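Local coordinates for protein phosphonate monoester hydrolase (Ruegeria pomeroyi, PDB 4UPK) that belongs to the sulfatase family of hydrolases, within the alkaline phosphatase-like clan, at residues I39-L44 with T238-P244; V57-L62 with A317-T322; Y430-E434 with Q508-R513; S455-V459 with E471-D475. All blocks are in the same frame, centred on the assembly; numbering follows the deposited sequence.

In the fold
Contacts 1 and 2 touch, their centres about 12 Å apart: L44 and I41 of contact 1 pack on A317 and V320 of helix 303-333. Their segments alternate along the chain. Contact 1 pairs strands 35-41 and 234-239 of the large mixed sheet, and contact 2 joins helix 60-67 to helix 303-333, which packs on that sheet; together they tie up the sulfatase-type core. Contacts 3 and 4 come later, contact 4 nested within the loop closed by contact 3. Their centres are about 14 Å apart, and both belong to the smaller antiparallel sheet, where the second subunit packs. Contacts 2 and 4 lie about 38 Å apart, centre to centre, on opposite sides of the chain's centre.

Contact 1: residues I39-L44 with T238-P244; sequences IIIDQL and TYIRPHP
I40 and I41 pair with T238 and Y239 as neighbouring parallel strands, 35-41 and 234-239, in the buried core of the large mixed sheet, and the two segments stay side by side in the loops that follow. The backbone ladder uses Y239 N to I40 O, 3.1 Å, then the straighter D42 N to Y239 O, 2.8 Å with 163° at the hydrogen. A water donates to both I40 O and Y239 O. On the face carrying I41 and Y239, the tyrosine ring is met at its edge by I39 CG2, 3.9 Å from CD2. With I41 CG1 beside the backbone N (chi1 -59°), CG2 falls anti to it and reaches P242 CD at 3.8 Å; L44 CD1 touches CG of the same proline, which follows a cis peptide bond.

Past the strand ends D42 takes over. Its OD1 lies near the plane of the H243 ring, 3.2 Å from CD2, with carboxylate and ring 82° apart, while I240 CD1 lies over the rim of one face of that imidazole. H243 is held from turning by ND1, which donates in the ring plane to P244 O at 2.8 Å. D42 OD2 is gripped by R86 and Y130. The loops after the C-terminal ends of parallel strands are where the alkaline phosphatase-like fold places its active-site residues, and D42 and H243 lie in such loops.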
loop_
_atom_site.group_PDB
_atom_site.type_symbol
_atom_site.label_atom_id
_atom_site.label_comp_id
_atom_site.label_asym_id
_atom_site.label_seq_id
_atom_site.Cartn_x
_atom_site.Cartn_y
_atom_site.Cartn_z
ATOM N N ILE A 39 10.451 -21.378 -21.998
ATOM C CA ILE A 39 11.796 -21.042 -22.479
ATOM C C ILE A 39 11.699 -19.883 -23.459
ATOM O O ILE A 39 10.901 -19.939 -24.402
ATOM C CB ILE A 39 12.629 -22.226 -23.100
ATOM C CG1 ILE A 39 12.696 -23.441 -22.176
ATOM C CG2 ILE A 39 14.076 -21.757 -23.528
ATOM C CD1 ILE A 39 13.324 -24.690 -22.857
ATOM N N ILE A 40 12.565 -18.866 -23.248
ATOM C CA ILE A 40 12.711 -17.698 -24.098
ATOM C C ILE A 40 14.183 -17.576 -24.499
ATOM O O ILE A 40 15.063 -17.409 -23.639
ATOM C CB ILE A 40 12.139 -16.366 -23.473
ATOM C CG1 ILE A 40 10.632 -16.490 -23.152
ATOM C CG2 ILE A 40 12.427 -15.150 -24.400
ATOM C CD1 ILE A 40 10.021 -15.303 -22.452
ATOM N N ILE A 41 14.435 -17.680 -25.811
ATOM C CA ILE A 41 15.761 -17.531 -26.400
ATOM C C ILE A 41 15.805 -16.050 -26.819
ATOM O O ILE A 41 14.864 -15.574 -27.435
ATOM C CB ILE A 41 15.983 -18.502 -27.614
ATOM C CG1 ILE A 41 15.831 -19.980 -27.207
ATOM C CG2 ILE A 41 17.358 -18.279 -28.285
ATOM C CD1 ILE A 41 15.592 -20.953 -28.410
ATOM N N ASP A 42 16.855 -15.319 -26.440
ATOM C CA ASP A 42 16.991 -13.923 -26.825
ATOM C C ASP A 42 17.589 -13.860 -28.257
ATOM O O ASP A 42 18.562 -14.578 -28.573
ATOM C CB ASP A 42 17.906 -13.181 -25.834
ATOM C CG ASP A 42 17.571 -11.723 -25.575
ATOM O OD1 ASP A 42 17.727 -10.906 -26.502
ATOM O OD2 ASP A 42 17.213 -11.386 -24.418
ATOM N N GLN A 43 16.959 -13.028 -29.122
ATOM C CA GLN A 43 17.384 -12.656 -30.478
ATOM C C GLN A 43 17.381 -13.714 -31.579
ATOM O O GLN A 43 17.939 -13.440 -32.634
ATOM C CB GLN A 43 18.715 -11.872 -30.429
ATOM C CG GLN A 43 18.660 -10.500 -31.067
ATOM C CD GLN A 43 19.571 -9.483 -30.412
ATOM O OE1 GLN A 43 20.619 -9.121 -30.937
ATOM N NE2 GLN A 43 19.179 -8.969 -29.259
ATOM N N LEU A 44 16.736 -14.887 -31.380
ATOM C CA LEU A 44 16.649 -15.933 -32.416
ATOM C C LEU A 44 15.598 -15.609 -33.505
ATOM O O LEU A 44 14.414 -15.447 -33.195
ATOM C CB LEU A 44 16.464 -17.356 -31.828
ATOM C CG LEU A 44 16.606 -18.566 -32.813
ATOM C CD1 LEU A 44 18.004 -18.693 -33.375
ATOM C CD2 LEU A 44 16.161 -19.875 -32.170
ATOM N N THR A 238 15.813 -18.604 -19.575
ATOM C CA THR A 238 16.139 -17.542 -20.523
ATOM C C THR A 238 17.595 -17.539 -21.000
ATOM O O THR A 238 18.509 -17.121 -20.276
ATOM C CB THR A 238 15.755 -16.178 -19.908
ATOM O OG1 THR A 238 16.528 -15.998 -18.725
ATOM C CG2 THR A 238 14.255 -16.057 -19.578
ATOM N N TYR A 239 17.790 -17.967 -22.243
ATOM C CA TYR A 239 19.089 -18.001 -22.898
ATOM C C TYR A 239 19.311 -16.700 -23.635
ATOM O O TYR A 239 18.502 -16.330 -24.481
ATOM C CB TYR A 239 19.162 -19.158 -23.910
ATOM C CG TYR A 239 19.074 -20.534 -23.295
ATOM C CD1 TYR A 239 20.181 -21.115 -22.686
ATOM C CD2 TYR A 239 17.897 -21.283 -23.372
ATOM C CE1 TYR A 239 20.122 -22.400 -22.150
ATOM C CE2 TYR A 239 17.827 -22.575 -22.850
ATOM C CZ TYR A 239 18.950 -23.132 -22.242
ATOM O OH TYR A 239 18.937 -24.407 -21.741
ATOM N N ILE A 240 20.407 -16.018 -23.317
ATOM C CA ILE A 240 20.817 -14.782 -23.953
ATOM C C ILE A 240 21.273 -15.029 -25.378
ATOM O O ILE A 240 20.897 -14.287 -26.271
ATOM C CB ILE A 240 21.866 -13.995 -23.089
ATOM C CG1 ILE A 240 22.114 -12.560 -23.642
ATOM C CG2 ILE A 240 23.172 -14.768 -22.869
ATOM C CD1 ILE A 240 20.825 -11.644 -23.606
ATOM N N ARG A 241 22.077 -16.102 -25.583
ATOM C CA ARG A 241 22.613 -16.529 -26.862
ATOM C C ARG A 241 21.521 -17.036 -27.799
ATOM O O ARG A 241 20.601 -17.706 -27.321
ATOM C CB ARG A 241 23.691 -17.617 -26.673
ATOM C CG ARG A 241 24.888 -17.194 -25.826
ATOM C CD ARG A 241 25.524 -15.903 -26.272
ATOM N NE ARG A 241 26.756 -15.642 -25.536
ATOM C CZ ARG A 241 27.689 -14.770 -25.910
ATOM N NH1 ARG A 241 27.560 -14.090 -27.044
ATOM N NH2 ARG A 241 28.769 -14.592 -25.167
ATOM N N PRO A 242 21.589 -16.752 -29.134
ATOM C CA PRO A 242 22.585 -15.919 -29.859
ATOM C C PRO A 242 22.352 -14.428 -29.625
ATOM O O PRO A 242 21.223 -13.955 -29.745
ATOM C CB PRO A 242 22.371 -16.341 -31.319
ATOM C CG PRO A 242 20.877 -16.647 -31.393
ATOM C CD PRO A 242 20.531 -17.254 -30.053
ATOM N N HIS A 243 23.383 -13.696 -29.206
ATOM C CA HIS A 243 23.252 -12.265 -28.862
ATOM C C HIS A 243 24.653 -11.661 -28.755
ATOM O O HIS A 243 25.547 -12.360 -28.263
ATOM C CB HIS A 243 22.548 -12.127 -27.488
ATOM C CG HIS A 243 22.091 -10.757 -27.086
ATOM N ND1 HIS A 243 22.985 -9.799 -26.613
ATOM C CD2 HIS A 243 20.834 -10.275 -26.950
ATOM C CE1 HIS A 243 22.246 -8.741 -26.303
ATOM N NE2 HIS A 243 20.948 -8.982 -26.478
ATOM N N PRO A 244 24.869 -10.377 -29.180
ATOM C CA PRO A 244 26.202 -9.767 -29.035
ATOM C C PRO A 244 26.642 -9.676 -27.558
ATOM O O PRO A 244 25.774 -9.660 -26.685
ATOM C CB PRO A 244 26.019 -8.373 -29.673
ATOM C CG PRO A 244 24.561 -8.105 -29.639
ATOM C CD PRO A 244 23.911 -9.429 -29.802
HETATM O O HOH W 1 16.039 -15.115 -23.071
#

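Contact 2: residues V57-L62 with A317-T322; sequences VELPHL and ATEVDT
L59 lies 5.6 Å from D321, CA to CA, where the chain V57-L59 runs beside helix 303-333 and then turns into the first turn of helix 60-67. D321 carries the contact. Its CG stands anti to the backbone N (chi1 -168°), which extends the carboxylate across to the start of the other helix. There each oxygen takes one backbone N-H: H61 N gives to OD2 at 2.9 Å on its syn lone pair, with 164° at the hydrogen, and L62 N gives to OD1, also at 2.9 Å and on the syn side, but 19° out of the carboxylate plane.

The aspartate, from a distant part of the sequence, thus accepts the first N-H groups of the helix. L59 occupies the N-cap position, where its side chain has no acceptor to offer, and D321 supplies the acceptors instead. The negative group facing the amino end of a helix is probably stabilised by the helix dipole. Both oxygens are also wrapped by carbon: P60 CD comes within 3.3 Å of OD2, the H61 ring presents its edge to the same oxygen, and L62 CG comes close to OD1.

One turn earlier on helix 303-333, T318 OG1 donates to E58 O at 2.6 Å, from somewhat out of the carbonyl plane; Y256 OH is a further hydrogen-bond partner of this hydroxyl. V57 CG2 slides past T318 in the opposite direction, 3.3 Å from OG1. L59 CD2 packs on A317, 3.6 Å from its O and 4.1 Å from its CB.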
loop_
_atom_site.group_PDB
_atom_site.type_symbol
_atom_site.label_atom_id
_atom_site.label_comp_id
_atom_site.label_asym_id
_atom_site.label_seq_id
_atom_site.Cartn_x
_atom_site.Cartn_y
_atom_site.Cartn_z
ATOM N N VAL A 57 21.645 -23.789 -40.828
ATOM C CA VAL A 57 21.849 -23.951 -39.390
ATOM C C VAL A 57 21.183 -25.252 -38.880
ATOM O O VAL A 57 20.082 -25.612 -39.308
ATOM C CB VAL A 57 21.441 -22.667 -38.580
ATOM C CG1 VAL A 57 19.949 -22.334 -38.715
ATOM C CG2 VAL A 57 21.860 -22.763 -37.109
ATOM N N GLU A 58 21.869 -25.952 -37.967
ATOM C CA GLU A 58 21.378 -27.181 -37.368
ATOM C C GLU A 58 20.677 -26.867 -36.080
ATOM O O GLU A 58 21.312 -26.398 -35.144
ATOM C CB GLU A 58 22.518 -28.196 -37.114
ATOM C CG GLU A 58 23.416 -28.494 -38.310
ATOM C CD GLU A 58 22.740 -28.979 -39.574
ATOM O OE1 GLU A 58 21.915 -29.913 -39.486
ATOM O OE2 GLU A 58 23.056 -28.441 -40.659
ATOM N N LEU A 59 19.353 -27.113 -36.031
ATOM C CA LEU A 59 18.530 -26.913 -34.828
ATOM C C LEU A 59 17.695 -28.199 -34.579
ATOM O O LEU A 59 16.459 -28.125 -34.527
ATOM C CB LEU A 59 17.640 -25.655 -34.951
ATOM C CG LEU A 59 18.348 -24.302 -35.174
ATOM C CD1 LEU A 59 17.325 -23.184 -35.399
ATOM C CD2 LEU A 59 19.272 -23.934 -33.992
ATOM N N PRO A 60 18.339 -29.382 -34.411
ATOM C CA PRO A 60 17.574 -30.631 -34.293
ATOM C C PRO A 60 16.606 -30.767 -33.140
ATOM O O PRO A 60 15.564 -31.389 -33.335
ATOM C CB PRO A 60 18.665 -31.705 -34.244
ATOM C CG PRO A 60 19.855 -31.002 -33.734
ATOM C CD PRO A 60 19.786 -29.685 -34.423
ATOM N N HIS A 61 16.955 -30.253 -31.948
ATOM C CA HIS A 61 16.096 -30.389 -30.772
ATOM C C HIS A 61 14.862 -29.518 -30.840
ATOM O O HIS A 61 13.770 -29.993 -30.520
ATOM C CB HIS A 61 16.891 -30.233 -29.468
ATOM C CG HIS A 61 17.887 -31.321 -29.275
ATOM N ND1 HIS A 61 17.497 -32.594 -28.932
ATOM C CD2 HIS A 61 19.231 -31.291 -29.393
ATOM C CE1 HIS A 61 18.616 -33.297 -28.827
ATOM N NE2 HIS A 61 19.685 -32.548 -29.098
ATOM N N LEU A 62 15.017 -28.287 -31.346
ATOM C CA LEU A 62 13.906 -27.346 -31.580
ATOM C C LEU A 62 13.002 -27.856 -32.723
ATOM O O LEU A 62 11.783 -27.742 -32.646
ATOM C CB LEU A 62 14.438 -25.929 -31.877
ATOM C CG LEU A 62 15.096 -25.199 -30.688
ATOM C CD1 LEU A 62 15.967 -24.054 -31.161
ATOM C CD2 LEU A 62 14.062 -24.696 -29.689
ATOM N N ALA A 317 23.266 -20.320 -31.833
ATOM C CA ALA A 317 21.898 -20.864 -31.924
ATOM C C ALA A 317 21.970 -22.417 -31.889
ATOM O O ALA A 317 21.216 -23.030 -31.146
ATOM C CB ALA A 317 21.217 -20.391 -33.193
ATOM N N THR A 318 22.916 -23.032 -32.621
ATOM C CA THR A 318 23.130 -24.489 -32.588
ATOM C C THR A 318 23.524 -24.948 -31.136
ATOM O O THR A 318 22.983 -25.934 -30.657
ATOM C CB THR A 318 24.067 -24.925 -33.748
ATOM O OG1 THR A 318 23.350 -24.750 -34.973
ATOM C CG2 THR A 318 24.533 -26.402 -33.651
ATOM N N GLU A 319 24.404 -24.200 -30.436
ATOM C CA GLU A 319 24.776 -24.527 -29.066
ATOM C C GLU A 319 23.572 -24.391 -28.105
ATOM O O GLU A 319 23.412 -25.223 -27.222
ATOM C CB GLU A 319 25.984 -23.712 -28.599
ATOM C CG GLU A 319 26.522 -24.175 -27.234
ATOM C CD GLU A 319 27.426 -23.172 -26.543
ATOM O OE1 GLU A 319 27.382 -21.978 -26.917
ATOM O OE2 GLU A 319 28.199 -23.578 -25.648
ATOM N N VAL A 320 22.692 -23.406 -28.318
ATOM C CA VAL A 320 21.461 -23.264 -27.511
ATOM C C VAL A 320 20.589 -24.506 -27.737
ATOM O O VAL A 320 20.084 -25.095 -26.775
ATOM C CB VAL A 320 20.723 -21.928 -27.832
ATOM C CG1 VAL A 320 19.246 -21.967 -27.444
ATOM C CG2 VAL A 320 21.440 -20.749 -27.184
ATOM N N ASP A 321 20.450 -24.908 -29.015
ATOM C CA ASP A 321 19.723 -26.099 -29.416
ATOM C C ASP A 321 20.199 -27.360 -28.683
ATOM O O ASP A 321 19.353 -28.057 -28.156
ATOM C CB ASP A 321 19.795 -26.315 -30.920
ATOM C CG ASP A 321 18.815 -27.364 -31.366
ATOM O OD1 ASP A 321 17.654 -27.009 -31.612
ATOM O OD2 ASP A 321 19.187 -28.559 -31.376
ATOM N N THR A 322 21.522 -27.662 -28.665
ATOM C CA THR A 322 22.108 -28.851 -27.994
ATOM C C THR A 322 21.729 -28.894 -26.513
ATOM O O THR A 322 21.370 -29.952 -26.016
ATOM C CB THR A 322 23.647 -28.888 -28.163
ATOM O OG1 THR A 322 24.011 -28.743 -29.537
ATOM C CG2 THR A 322 24.285 -30.155 -27.589
#

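Contact 3: residues Y430-E434 with Q508-R513; sequences YSFSE and QMLRHR
F432 of strand 431-436 meets H512 of helix 499-515 at every atom of its side chain, beginning at CB, which lies over the imidazole face as a CH-pi contact, 4.0 Å from the ring centroid. CG stands anti to the backbone N (chi1 180°), aiming the phenyl ring at the helix, and lies 3.4 Å from H512 NE2. Next, F432 CD1 lies nearest H512 CD2, and F432 CD2 nearest H512 NE2. H512 CD2 sits over the centre of the phenyl face; the two rings are tilted by 36°, an oblique pairing. CE1 touches M509 CG at 4.2 Å. At the tip, CZ lies over one face of the R513 guanidinium, whose NH2 is near the plane of the phenyl ring. The axes of strand 431-434 and helix 508-513 lie 10.7 Å apart at closest, at 76°, and these side chains span the distance.

Y430 completes the aromatic cluster: its OH and H512 ND1 share a hydrogen bond of 2.8 Å, and a water links the same hydroxyl to Q508 O. Y94 adds its ring to both F432 and H512. R513 NH2 reaches E434 OE1 at 3.4 Å in a salt bridge whose hydrogen bond is weak, while E434 OE2 accepts from M96 N. The tyrosine bond and the phenyl ring together fix the imidazole's rotation, and the neighbouring carboxylate probably eases burial of the arginine's charge.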
loop_
_atom_site.group_PDB
_atom_site.type_symbol
_atom_site.label_atom_id
_atom_site.label_comp_id
_atom_site.label_asym_id
_atom_site.label_seq_id
_atom_site.Cartn_x
_atom_site.Cartn_y
_atom_site.Cartn_z
ATOM N N TYR A 430 -4.568 -9.116 -38.572
ATOM C CA TYR A 430 -3.364 -8.308 -38.694
ATOM C C TYR A 430 -2.610 -8.395 -37.368
ATOM O O TYR A 430 -3.210 -8.709 -36.346
ATOM C CB TYR A 430 -3.724 -6.826 -39.004
ATOM C CG TYR A 430 -4.506 -6.139 -37.913
ATOM C CD1 TYR A 430 -3.860 -5.554 -36.825
ATOM C CD2 TYR A 430 -5.894 -6.106 -37.941
ATOM C CE1 TYR A 430 -4.580 -4.956 -35.792
ATOM C CE2 TYR A 430 -6.625 -5.507 -36.919
ATOM C CZ TYR A 430 -5.964 -4.927 -35.846
ATOM O OH TYR A 430 -6.704 -4.359 -34.829
ATOM N N SER A 431 -1.315 -8.076 -37.373
ATOM C CA SER A 431 -0.521 -8.018 -36.145
ATOM C C SER A 431 -0.074 -6.567 -35.922
ATOM O O SER A 431 -0.059 -5.744 -36.845
ATOM C CB SER A 431 0.650 -9.005 -36.174
ATOM O OG SER A 431 1.611 -8.641 -37.151
ATOM N N PHE A 432 0.223 -6.240 -34.681
ATOM C CA PHE A 432 0.569 -4.886 -34.299
ATOM C C PHE A 432 1.852 -4.832 -33.428
ATOM O O PHE A 432 1.959 -5.545 -32.419
ATOM C CB PHE A 432 -0.650 -4.278 -33.559
ATOM C CG PHE A 432 -0.482 -2.864 -33.079
ATOM C CD1 PHE A 432 -0.768 -1.790 -33.918
ATOM C CD2 PHE A 432 -0.087 -2.601 -31.775
ATOM C CE1 PHE A 432 -0.652 -0.485 -33.464
ATOM C CE2 PHE A 432 0.023 -1.300 -31.320
ATOM C CZ PHE A 432 -0.240 -0.249 -32.171
ATOM N N SER A 433 2.785 -3.952 -33.795
ATOM C CA SER A 433 4.030 -3.738 -33.050
ATOM C C SER A 433 4.271 -2.257 -32.792
ATOM O O SER A 433 3.785 -1.420 -33.531
ATOM C CB SER A 433 5.233 -4.351 -33.775
ATOM O OG SER A 433 5.029 -5.735 -33.985
ATOM N N GLU A 434 5.016 -1.943 -31.743
ATOM C CA GLU A 434 5.359 -0.581 -31.355
ATOM C C GLU A 434 6.858 -0.444 -31.061
ATOM O O GLU A 434 7.526 -1.408 -30.672
ATOM C CB GLU A 434 4.566 -0.146 -30.110
ATOM C CG GLU A 434 3.082 0.050 -30.332
ATOM C CD GLU A 434 2.362 0.490 -29.076
ATOM O OE1 GLU A 434 2.388 1.702 -28.766
ATOM O OE2 GLU A 434 1.907 -0.395 -28.322
ATOM N N GLN A 508 -7.552 1.554 -39.715
ATOM C CA GLN A 508 -7.453 0.247 -39.068
ATOM C C GLN A 508 -6.463 0.319 -37.883
ATOM O O GLN A 508 -6.742 -0.236 -36.823
ATOM C CB GLN A 508 -7.024 -0.810 -40.099
ATOM C CG GLN A 508 -7.115 -2.240 -39.605
ATOM C CD GLN A 508 -7.285 -3.221 -40.728
ATOM O OE1 GLN A 508 -6.785 -3.025 -41.848
ATOM N NE2 GLN A 508 -7.988 -4.305 -40.437
ATOM N N MET A 509 -5.342 1.044 -38.051
ATOM C CA MET A 509 -4.346 1.280 -36.992
ATOM C C MET A 509 -4.905 2.170 -35.886
ATOM O O MET A 509 -4.653 1.899 -34.706
ATOM C CB MET A 509 -3.043 1.871 -37.561
ATOM C CG MET A 509 -1.972 2.062 -36.500
ATOM S SD MET A 509 -0.446 2.843 -37.062
ATOM C CE MET A 509 0.433 1.383 -37.683
ATOM N N LEU A 510 -5.644 3.249 -36.271
ATOM C CA LEU A 510 -6.300 4.170 -35.348
ATOM C C LEU A 510 -7.295 3.386 -34.485
ATOM O O LEU A 510 -7.247 3.477 -33.257
ATOM C CB LEU A 510 -7.011 5.330 -36.109
ATOM C CG LEU A 510 -7.830 6.320 -35.250
ATOM C CD1 LEU A 510 -6.920 7.216 -34.397
ATOM C CD2 LEU A 510 -8.685 7.200 -36.096
ATOM N N ARG A 511 -8.145 2.577 -35.128
ATOM C CA ARG A 511 -9.141 1.740 -34.442
ATOM C C ARG A 511 -8.504 0.744 -33.468
ATOM O O ARG A 511 -9.061 0.544 -32.394
ATOM C CB ARG A 511 -10.035 0.997 -35.435
ATOM C CG ARG A 511 -11.027 1.893 -36.141
ATOM C CD ARG A 511 -12.162 1.069 -36.730
ATOM N NE ARG A 511 -13.264 1.897 -37.220
ATOM C CZ ARG A 511 -13.635 1.965 -38.494
ATOM N NH1 ARG A 511 -13.034 1.214 -39.407
ATOM N NH2 ARG A 511 -14.652 2.734 -38.854
ATOM N N HIS A 512 -7.346 0.135 -33.832
ATOM C CA HIS A 512 -6.637 -0.815 -32.974
ATOM C C HIS A 512 -6.232 -0.160 -31.640
ATOM O O HIS A 512 -6.421 -0.772 -30.590
ATOM C CB HIS A 512 -5.410 -1.433 -33.689
ATOM C CG HIS A 512 -4.663 -2.406 -32.814
ATOM N ND1 HIS A 512 -5.069 -3.714 -32.685
ATOM C CD2 HIS A 512 -3.617 -2.199 -31.984
ATOM C CE1 HIS A 512 -4.243 -4.274 -31.811
ATOM N NE2 HIS A 512 -3.351 -3.404 -31.367
ATOM N N ARG A 513 -5.686 1.085 -31.695
ATOM C CA ARG A 513 -5.296 1.882 -30.521
ATOM C C ARG A 513 -6.527 2.148 -29.644
ATOM O O ARG A 513 -6.459 1.991 -28.419
ATOM C CB ARG A 513 -4.700 3.234 -30.949
ATOM C CG ARG A 513 -3.341 3.144 -31.578
ATOM C CD ARG A 513 -2.468 4.346 -31.230
ATOM N NE ARG A 513 -1.102 4.065 -31.637
ATOM C CZ ARG A 513 -0.100 3.779 -30.820
ATOM N NH1 ARG A 513 -0.263 3.854 -29.507
ATOM N NH2 ARG A 513 1.090 3.485 -31.307
HETATM O O HOH W 2 -8.300 -2.174 -35.835
#

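Contact 4: residues S455-V459 with E471-D475; sequences SAGAV and EFAAD
The F472 ring has V459 CG1 over one face, a CH-pi contact with the methyl 4.2 Å from the centroid and 27° off the normal; the H277 ring also meets it, with the planes about 20° apart. Both V459 methyls take part, CG2 reaching CD2 at 3.9 Å. With V459 CG1 anti to the backbone N (chi1 -166°) and F472 CG beside its own, the two side chains lie next to each other and point the same way. Their backbones form an antiparallel, non-hydrogen-bonded pair, CA to CA 4.7 Å.

Next to it A473 N donates to A458 O at 2.9 Å, and the CB atoms of these alanines touch. Past the strand ends a water joins the segments: it donates to A456 O, 2.6 Å away, and to A458 O, and accepts from A474 N.

This is the open end of the beta hairpin 458-463 and 467-472, the two central strands of the four-stranded antiparallel sheet. Strand 431-436 flanks one side and strand 479-482 the other; E471 OE2 is hydrogen-bonded to S506 OG of helix 499-515, and R511 from that helix of the second subunit donates to F472 O.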
loop_
_atom_site.group_PDB
_atom_site.type_symbol
_atom_site.label_atom_id
_atom_site.label_comp_id
_atom_site.label_asym_id
_atom_site.label_seq_id
_atom_site.Cartn_x
_atom_site.Cartn_y
_atom_site.Cartn_z
ATOM N N SER A 455 8.025 12.733 -25.757
ATOM C CA SER A 455 6.591 12.449 -25.764
ATOM C C SER A 455 6.171 12.031 -27.193
ATOM O O SER A 455 5.057 11.550 -27.390
ATOM C CB SER A 455 5.786 13.685 -25.332
ATOM O OG SER A 455 5.779 13.843 -23.920
ATOM N N ALA A 456 7.062 12.229 -28.185
ATOM C CA ALA A 456 6.795 11.950 -29.609
ATOM C C ALA A 456 7.721 10.897 -30.250
ATOM O O ALA A 456 7.907 10.891 -31.471
ATOM C CB ALA A 456 6.827 13.252 -30.400
ATOM N N GLY A 457 8.239 9.989 -29.434
ATOM C CA GLY A 457 9.136 8.939 -29.896
ATOM C C GLY A 457 8.480 7.669 -30.413
ATOM O O GLY A 457 9.165 6.809 -30.973
ATOM N N ALA A 458 7.146 7.533 -30.226
ATOM C CA ALA A 458 6.409 6.331 -30.621
ATOM C C ALA A 458 6.256 6.068 -32.112
ATOM O O ALA A 458 5.962 6.961 -32.908
ATOM C CB ALA A 458 5.067 6.265 -29.926
ATOM N N VAL A 459 6.482 4.806 -32.474
ATOM C CA VAL A 459 6.350 4.259 -33.818
ATOM C C VAL A 459 5.360 3.088 -33.670
ATOM O O VAL A 459 5.356 2.410 -32.633
ATOM C CB VAL A 459 7.702 3.778 -34.408
ATOM C CG1 VAL A 459 7.572 3.533 -35.902
ATOM C CG2 VAL A 459 8.831 4.775 -34.140
ATOM N N GLU A 471 3.590 4.068 -38.895
ATOM C CA GLU A 471 3.160 5.432 -38.568
ATOM C C GLU A 471 3.949 5.959 -37.388
ATOM O O GLU A 471 4.136 5.240 -36.402
ATOM C CB GLU A 471 1.656 5.485 -38.270
ATOM C CG GLU A 471 0.780 5.219 -39.489
ATOM C CD GLU A 471 0.457 6.406 -40.374
ATOM O OE1 GLU A 471 1.090 7.477 -40.214
ATOM O OE2 GLU A 471 -0.449 6.260 -41.226
ATOM N N PHE A 472 4.396 7.214 -37.483
ATOM C CA PHE A 472 5.173 7.916 -36.446
ATOM C C PHE A 472 4.322 8.945 -35.680
ATOM O O PHE A 472 3.504 9.627 -36.286
ATOM C CB PHE A 472 6.353 8.673 -37.107
ATOM C CG PHE A 472 7.362 7.768 -37.762
ATOM C CD1 PHE A 472 7.211 7.373 -39.090
ATOM C CD2 PHE A 472 8.443 7.275 -37.045
ATOM C CE1 PHE A 472 8.121 6.509 -39.681
ATOM C CE2 PHE A 472 9.368 6.422 -37.648
ATOM C CZ PHE A 472 9.205 6.054 -38.961
ATOM N N ALA A 473 4.579 9.096 -34.354
ATOM C CA ALA A 473 3.962 10.111 -33.487
ATOM C C ALA A 473 4.576 11.465 -33.883
ATOM O O ALA A 473 3.881 12.477 -33.923
ATOM C CB ALA A 473 4.263 9.808 -32.022
ATOM N N ALA A 474 5.892 11.460 -34.206
ATOM C CA ALA A 474 6.648 12.617 -34.678
ATOM C C ALA A 474 6.253 12.954 -36.136
ATOM O O ALA A 474 5.619 12.143 -36.824
ATOM C CB ALA A 474 8.132 12.319 -34.600
ATOM N N ASP A 475 6.617 14.152 -36.598
ATOM C CA ASP A 475 6.289 14.623 -37.937
ATOM C C ASP A 475 7.129 13.992 -39.061
ATOM O O ASP A 475 7.758 14.698 -39.861
ATOM C CB ASP A 475 6.286 16.151 -37.992
ATOM C CG ASP A 475 4.962 16.690 -38.484
ATOM O OD1 ASP A 475 4.783 16.771 -39.720
ATOM O OD2 ASP A 475 4.068 16.954 -37.629
HETATM O O HOH W 3 7.951 9.313 -33.597
#